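Local coordinates for protein signal recognition particle receptor FtsY (Sulfolobus acidocaldarius, PDB 5L3S) that is an SRP54-type receptor for the signal recognition particle, pairing an N-terminal helical bundle with a P-loop nucleotide-binding domain, at residues Y242-L247 against K267-Y272; E80-N85 against S261-L266. All blocks are in the same frame, centred on the assembly; numbering follows the deposited sequence.

Contact 1 (Y242-L247 against K267-Y272); sequences YDAVIL and KKPVVY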
loop_
_atom_site.group_PDB
_atom_site.type_symbol
_atom_site.label_atom_id
_atom_site.label_comp_id
_atom_site.label_asym_id
_atom_site.label_seq_id
_atom_site.Cartn_x
_atom_site.Cartn_y
_atom_site.Cartn_z
ATOM N N TYR B 242 -18.399 4.733 -6.101
ATOM C CA TYR B 242 -18.038 3.460 -6.730
ATOM C C TYR B 242 -18.982 2.370 -6.226
ATOM O O TYR B 242 -19.730 2.582 -5.267
ATOM C CB TYR B 242 -16.577 3.087 -6.465
ATOM C CG TYR B 242 -16.194 3.105 -4.995
ATOM C CD1 TYR B 242 -15.719 4.275 -4.400
ATOM C CD2 TYR B 242 -16.312 1.965 -4.205
ATOM C CE1 TYR B 242 -15.376 4.316 -3.055
ATOM C CE2 TYR B 242 -15.965 1.992 -2.852
ATOM C CZ TYR B 242 -15.495 3.176 -2.289
ATOM O OH TYR B 242 -15.157 3.230 -0.960
ATOM N N ASP B 243 -18.940 1.204 -6.863
ATOM C CA ASP B 243 -19.887 0.129 -6.556
ATOM C C ASP B 243 -19.277 -0.963 -5.680
ATOM O O ASP B 243 -19.969 -1.570 -4.859
ATOM C CB ASP B 243 -20.402 -0.498 -7.850
ATOM C CG ASP B 243 -21.086 0.510 -8.747
ATOM O OD1 ASP B 243 -22.134 1.039 -8.332
ATOM O OD2 ASP B 243 -20.581 0.773 -9.859
ATOM N N ALA B 244 -17.990 -1.227 -5.881
ATOM C CA ALA B 244 -17.303 -2.295 -5.156
ATOM C C ALA B 244 -15.788 -2.081 -5.102
ATOM O O ALA B 244 -15.247 -1.194 -5.757
ATOM C CB ALA B 244 -17.611 -3.642 -5.763
ATOM N N VAL B 245 -15.114 -2.920 -4.321
ATOM C CA VAL B 245 -13.679 -2.791 -4.142
ATOM C C VAL B 245 -13.021 -4.111 -4.516
ATOM O O VAL B 245 -13.583 -5.186 -4.263
ATOM C CB VAL B 245 -13.373 -2.459 -2.657
ATOM C CG1 VAL B 245 -11.905 -2.668 -2.324
ATOM C CG2 VAL B 245 -13.815 -1.034 -2.336
ATOM N N ILE B 246 -11.840 -4.030 -5.113
ATOM C CA ILE B 246 -10.949 -5.179 -5.186
ATOM C C ILE B 246 -9.713 -4.876 -4.323
ATOM O O ILE B 246 -9.110 -3.816 -4.454
ATOM C CB ILE B 246 -10.561 -5.510 -6.656
ATOM C CG1 ILE B 246 -11.792 -6.056 -7.408
ATOM C CG2 ILE B 246 -9.402 -6.515 -6.704
ATOM C CD1 ILE B 246 -11.571 -6.274 -8.930
ATOM N N LEU B 247 -9.372 -5.803 -3.426
ATOM C CA LEU B 247 -8.203 -5.668 -2.552
ATOM C C LEU B 247 -7.048 -6.456 -3.138
ATOM O O LEU B 247 -7.207 -7.641 -3.442
ATOM C CB LEU B 247 -8.515 -6.263 -1.170
ATOM C CG LEU B 247 -9.643 -5.649 -0.353
ATOM C CD1 LEU B 247 -9.662 -6.272 1.050
ATOM C CD2 LEU B 247 -9.439 -4.151 -0.270
ATOM N N LYS B 267 -20.699 0.616 3.911
ATOM C CA LYS B 267 -21.572 -0.352 3.256
ATOM C C LYS B 267 -21.088 -0.699 1.856
ATOM O O LYS B 267 -21.895 -0.835 0.940
ATOM C CB LYS B 267 -23.034 0.136 3.216
ATOM C CG LYS B 267 -23.689 0.211 4.588
ATOM C CD LYS B 267 -23.400 -1.061 5.359
ATOM C CE LYS B 267 -23.486 -0.860 6.863
ATOM N NZ LYS B 267 -22.868 -2.008 7.582
ATOM N N LYS B 268 -19.773 -0.832 1.692
ATOM C CA LYS B 268 -19.201 -1.156 0.388
ATOM C C LYS B 268 -18.631 -2.567 0.416
ATOM O O LYS B 268 -17.996 -2.965 1.386
ATOM C CB LYS B 268 -18.104 -0.149 -0.000
ATOM C CG LYS B 268 -18.636 1.251 -0.257
ATOM C CD LYS B 268 -19.514 1.281 -1.515
ATOM C CE LYS B 268 -19.968 2.701 -1.828
ATOM N NZ LYS B 268 -21.038 2.750 -2.854
ATOM N N PRO B 269 -18.897 -3.348 -0.637
ATOM C CA PRO B 269 -18.393 -4.724 -0.645
ATOM C C PRO B 269 -17.036 -4.877 -1.338
ATOM O O PRO B 269 -16.713 -4.144 -2.268
ATOM C CB PRO B 269 -19.457 -5.464 -1.451
ATOM C CG PRO B 269 -19.935 -4.427 -2.451
ATOM C CD PRO B 269 -19.913 -3.116 -1.680
ATOM N N VAL B 270 -16.253 -5.839 -0.872
ATOM C CA VAL B 270 -15.100 -6.316 -1.603
ATOM C C VAL B 270 -15.603 -7.453 -2.470
ATOM O O VAL B 270 -16.285 -8.350 -1.967
ATOM C CB VAL B 270 -14.027 -6.858 -0.648
ATOM C CG1 VAL B 270 -12.853 -7.447 -1.436
ATOM C CG2 VAL B 270 -13.545 -5.758 0.310
ATOM N N VAL B 271 -15.313 -7.419 -3.771
ATOM C CA VAL B 271 -15.809 -8.476 -4.660
ATOM C C VAL B 271 -14.738 -9.513 -5.027
ATOM O O VAL B 271 -15.050 -10.683 -5.236
ATOM C CB VAL B 271 -16.480 -7.909 -5.942
ATOM C CG1 VAL B 271 -17.837 -7.313 -5.611
ATOM C CG2 VAL B 271 -15.559 -6.876 -6.616
ATOM N N TYR B 272 -13.479 -9.090 -5.110
ATOM C CA TYR B 272 -12.397 -10.028 -5.384
ATOM C C TYR B 272 -11.162 -9.654 -4.592
ATOM O O TYR B 272 -11.040 -8.538 -4.119
ATOM C CB TYR B 272 -12.024 -10.027 -6.871
ATOM C CG TYR B 272 -13.139 -10.430 -7.768
ATOM C CD1 TYR B 272 -13.438 -11.766 -7.962
ATOM C CD2 TYR B 272 -13.912 -9.479 -8.414
ATOM C CE1 TYR B 272 -14.478 -12.161 -8.778
ATOM C CE2 TYR B 272 -14.971 -9.857 -9.227
ATOM C CZ TYR B 272 -15.244 -11.200 -9.409
ATOM O OH TYR B 272 -16.285 -11.589 -10.217
HETATM O O HOH W 1 -22.207 0.029 -3.685
#
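Val245 and Val270 pair in parallel where strands 244-248 and 270-274, the two ends of a beta-alpha-beta unit, run side by side in the main sheet of the P-loop domain. Val245 uses both backbone polar atoms: its N reaches Pro269 O at 2.9 Å, and its O accepts Val271 N at 2.9 Å. Further on, Leu247 N meets Tyr272 O at 3.3 Å. The short strand axes splay by 53°. On the side of Val270, Leu247 CG packs crosswise on Val270 CG1 (3.8 Å); Ala244 CB touches Val271 CG1 (3.7 Å).

Before the strands pair, Lys268 does the work. Its chain, bent at chi2 (-67°), passes CE2 of the Tyr242 ring with CG at 3.8 Å, brings CE over one face near the rim, and carries NZ to Tyr242 O at 2.7 Å, almost in line with the carbonyl bond. A water links NZ to Asp243 O. The Tyr242 hydroxyl turns to Ala233 O instead.

Strand 216-222 bonds to the far edge of strand 244-248; helix 258-266 covers Val245, Leu247 and Val270, while helix 114-127 touches Ile246 and Tyr272.

Contact 2 (E80-N85 against S261-L266); sequences EILTKN and SLAYEL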
loop_
_atom_site.group_PDB
_atom_site.type_symbol
_atom_site.label_atom_id
_atom_site.label_comp_id
_atom_site.label_asym_id
_atom_site.label_seq_id
_atom_site.Cartn_x
_atom_site.Cartn_y
_atom_site.Cartn_z
ATOM N N GLU B 80 -21.944 -11.633 9.661
ATOM C CA GLU B 80 -23.202 -10.989 9.298
ATOM C C GLU B 80 -23.013 -9.607 8.666
ATOM O O GLU B 80 -23.738 -9.250 7.739
ATOM C CB GLU B 80 -24.138 -10.919 10.506
ATOM C CG GLU B 80 -24.745 -12.266 10.871
ATOM C CD GLU B 80 -25.627 -12.210 12.104
ATOM O OE1 GLU B 80 -26.747 -12.759 12.057
ATOM O OE2 GLU B 80 -25.197 -11.631 13.125
ATOM N N ILE B 81 -22.045 -8.837 9.165
ATOM C CA ILE B 81 -21.752 -7.514 8.610
ATOM C C ILE B 81 -21.300 -7.611 7.152
ATOM O O ILE B 81 -21.678 -6.791 6.316
ATOM C CB ILE B 81 -20.665 -6.781 9.417
ATOM C CG1 ILE B 81 -21.196 -6.378 10.791
ATOM C CG2 ILE B 81 -20.210 -5.541 8.693
ATOM C CD1 ILE B 81 -22.309 -5.352 10.735
ATOM N N LEU B 82 -20.493 -8.625 6.860
ATOM C CA LEU B 82 -19.979 -8.846 5.517
ATOM C C LEU B 82 -21.008 -9.503 4.592
ATOM O O LEU B 82 -21.124 -9.140 3.422
ATOM C CB LEU B 82 -18.717 -9.697 5.587
ATOM C CG LEU B 82 -17.557 -9.030 6.330
ATOM C CD1 LEU B 82 -16.486 -10.049 6.638
ATOM C CD2 LEU B 82 -16.971 -7.882 5.498
ATOM N N THR B 83 -21.747 -10.475 5.118
ATOM C CA THR B 83 -22.755 -11.195 4.332
ATOM C C THR B 83 -23.885 -10.272 3.867
ATOM O O THR B 83 -24.373 -10.391 2.743
ATOM C CB THR B 83 -23.314 -12.397 5.117
ATOM O OG1 THR B 83 -22.246 -13.305 5.410
ATOM C CG2 THR B 83 -24.391 -13.139 4.315
ATOM N N LYS B 84 -24.270 -9.331 4.723
ATOM C CA LYS B 84 -25.336 -8.383 4.401
ATOM C C LYS B 84 -24.934 -7.404 3.292
ATOM O O LYS B 84 -25.785 -6.912 2.545
ATOM C CB LYS B 84 -25.751 -7.614 5.658
ATOM C CG LYS B 84 -26.896 -6.645 5.451
ATOM C CD LYS B 84 -27.181 -5.827 6.705
ATOM C CE LYS B 84 -28.325 -4.851 6.465
ATOM N NZ LYS B 84 -28.598 -3.999 7.654
ATOM N N ASN B 85 -23.639 -7.130 3.175
ATOM C CA ASN B 85 -23.141 -6.188 2.165
ATOM C C ASN B 85 -22.868 -6.777 0.782
ATOM O O ASN B 85 -22.658 -6.037 -0.183
ATOM C CB ASN B 85 -21.900 -5.457 2.673
ATOM C CG ASN B 85 -22.254 -4.214 3.438
ATOM O OD1 ASN B 85 -22.678 -3.223 2.851
ATOM N ND2 ASN B 85 -22.115 -4.265 4.760
ATOM N N SER B 261 -13.873 -2.847 7.653
ATOM C CA SER B 261 -14.093 -1.410 7.787
ATOM C C SER B 261 -14.984 -0.846 6.673
ATOM O O SER B 261 -15.848 -0.011 6.926
ATOM C CB SER B 261 -12.759 -0.660 7.841
ATOM O OG SER B 261 -12.097 -0.935 9.063
ATOM N N LEU B 262 -14.751 -1.308 5.450
ATOM C CA LEU B 262 -15.543 -0.912 4.290
ATOM C C LEU B 262 -17.022 -1.257 4.453
ATOM O O LEU B 262 -17.898 -0.429 4.199
ATOM C CB LEU B 262 -15.013 -1.614 3.047
ATOM C CG LEU B 262 -13.735 -1.067 2.445
ATOM C CD1 LEU B 262 -13.271 -2.010 1.358
ATOM C CD2 LEU B 262 -14.037 0.300 1.891
ATOM N N ALA B 263 -17.288 -2.489 4.863
ATOM C CA ALA B 263 -18.656 -2.928 5.084
ATOM C C ALA B 263 -19.272 -2.177 6.255
ATOM O O ALA B 263 -20.394 -1.677 6.160
ATOM C CB ALA B 263 -18.697 -4.425 5.329
ATOM N N TYR B 264 -18.530 -2.084 7.356
ATOM C CA TYR B 264 -19.065 -1.501 8.581
ATOM C C TYR B 264 -19.318 0.005 8.442
ATOM O O TYR B 264 -20.379 0.491 8.818
ATOM C CB TYR B 264 -18.142 -1.802 9.777
ATOM C CG TYR B 264 -18.708 -1.425 11.118
ATOM C CD1 TYR B 264 -18.501 -0.162 11.656
ATOM C CD2 TYR B 264 -19.457 -2.339 11.857
ATOM C CE1 TYR B 264 -19.026 0.180 12.891
ATOM C CE2 TYR B 264 -19.976 -2.008 13.084
ATOM C CZ TYR B 264 -19.763 -0.750 13.597
ATOM O OH TYR B 264 -20.295 -0.429 14.825
ATOM N N GLU B 265 -18.351 0.733 7.897
ATOM C CA GLU B 265 -18.453 2.187 7.748
ATOM C C GLU B 265 -19.177 2.677 6.494
ATOM O O GLU B 265 -19.943 3.634 6.559
ATOM C CB GLU B 265 -17.058 2.820 7.741
ATOM C CG GLU B 265 -16.404 2.846 9.083
ATOM C CD GLU B 265 -17.148 3.740 10.038
ATOM O OE1 GLU B 265 -17.520 4.859 9.623
ATOM O OE2 GLU B 265 -17.368 3.319 11.190
ATOM N N LEU B 266 -18.899 2.052 5.355
ATOM C CA LEU B 266 -19.311 2.604 4.064
ATOM C C LEU B 266 -20.353 1.764 3.334
ATOM O O LEU B 266 -20.827 2.159 2.271
ATOM C CB LEU B 266 -18.095 2.785 3.157
ATOM C CG LEU B 266 -16.981 3.661 3.736
ATOM C CD1 LEU B 266 -15.801 3.747 2.783
ATOM C CD2 LEU B 266 -17.533 5.032 4.058
#
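Two flat groups frame this contact, the phenol of Tyr264 and the amide of Asn85. Ile81 approaches the Tyr264 ring obliquely, its CD1 lying 4.3 Å from CD2, while Glu265 OE2 of the same helix sits at the ring's edge, in its plane. The phenol hydroxyl is bound to Asp50 on helix 41-55. The Asn85 amide turns back on its own helix: ND2 donates to Ile81 O at 3.0 Å, and that oxygen lies only 11° out of the amide plane. This fairly straight bond, nearly in line with the carbonyl, helps fix the rotation of the amide and leaves Asn85 ND2 3.5 Å from Ala263 CB.

Ala263 is the residue the contact turns on. Its CB points at helix 66-85 and is met by three side chains, with Ile81 CG2 at 3.9 Å and Leu82 CD2 at the same 3.9 Å beside the Asn85 amide. Ile81 presents that branch because CG2 stands opposite the backbone N, while CG1 lies beside that N (chi1 -70°) and the further bend at chi2 brings CD1 toward Tyr264.

This is helix-on-helix packing at the junction of the N-terminal helices and the P-loop domain, the close N-G association known from SRP-type proteins. The short axes of the two segments pass 9.1 Å apart and cross at 75°, so the touching patch is small. With no bulk beyond CB at Ala263, the backbones come close, Leu82 CA to Ala263 CA being 6.1 Å.

Leu82 also touches Phe285, and Pro287 and Phe290 of helix 287-295. Behind the Ala263 helix, Leu262 and Leu266 lean on Ala233 of helix 228-239, and Lys267 NZ bonds to Ala263 O.

In the fold
Helix 258-266 connects the two strands of contact 1 and also packs on helix 66-85 in contact 2. Both contacts are buried, but the centre of contact 1 is about 4 Å from the centre of the chain, that of contact 2 about 12 Å. Contact 1 is held by backbone hydrogen bonds between strands and covers more than twice the area; contact 2 rests on a methyl among aliphatic groups and an amide bonded within its own helix. The two meet directly: Lys268 N is probably bonded to Leu262 O, and Asn85 packs against Lys267 and Pro269, so the helical junction adjoins the residues leading into strand 270-274.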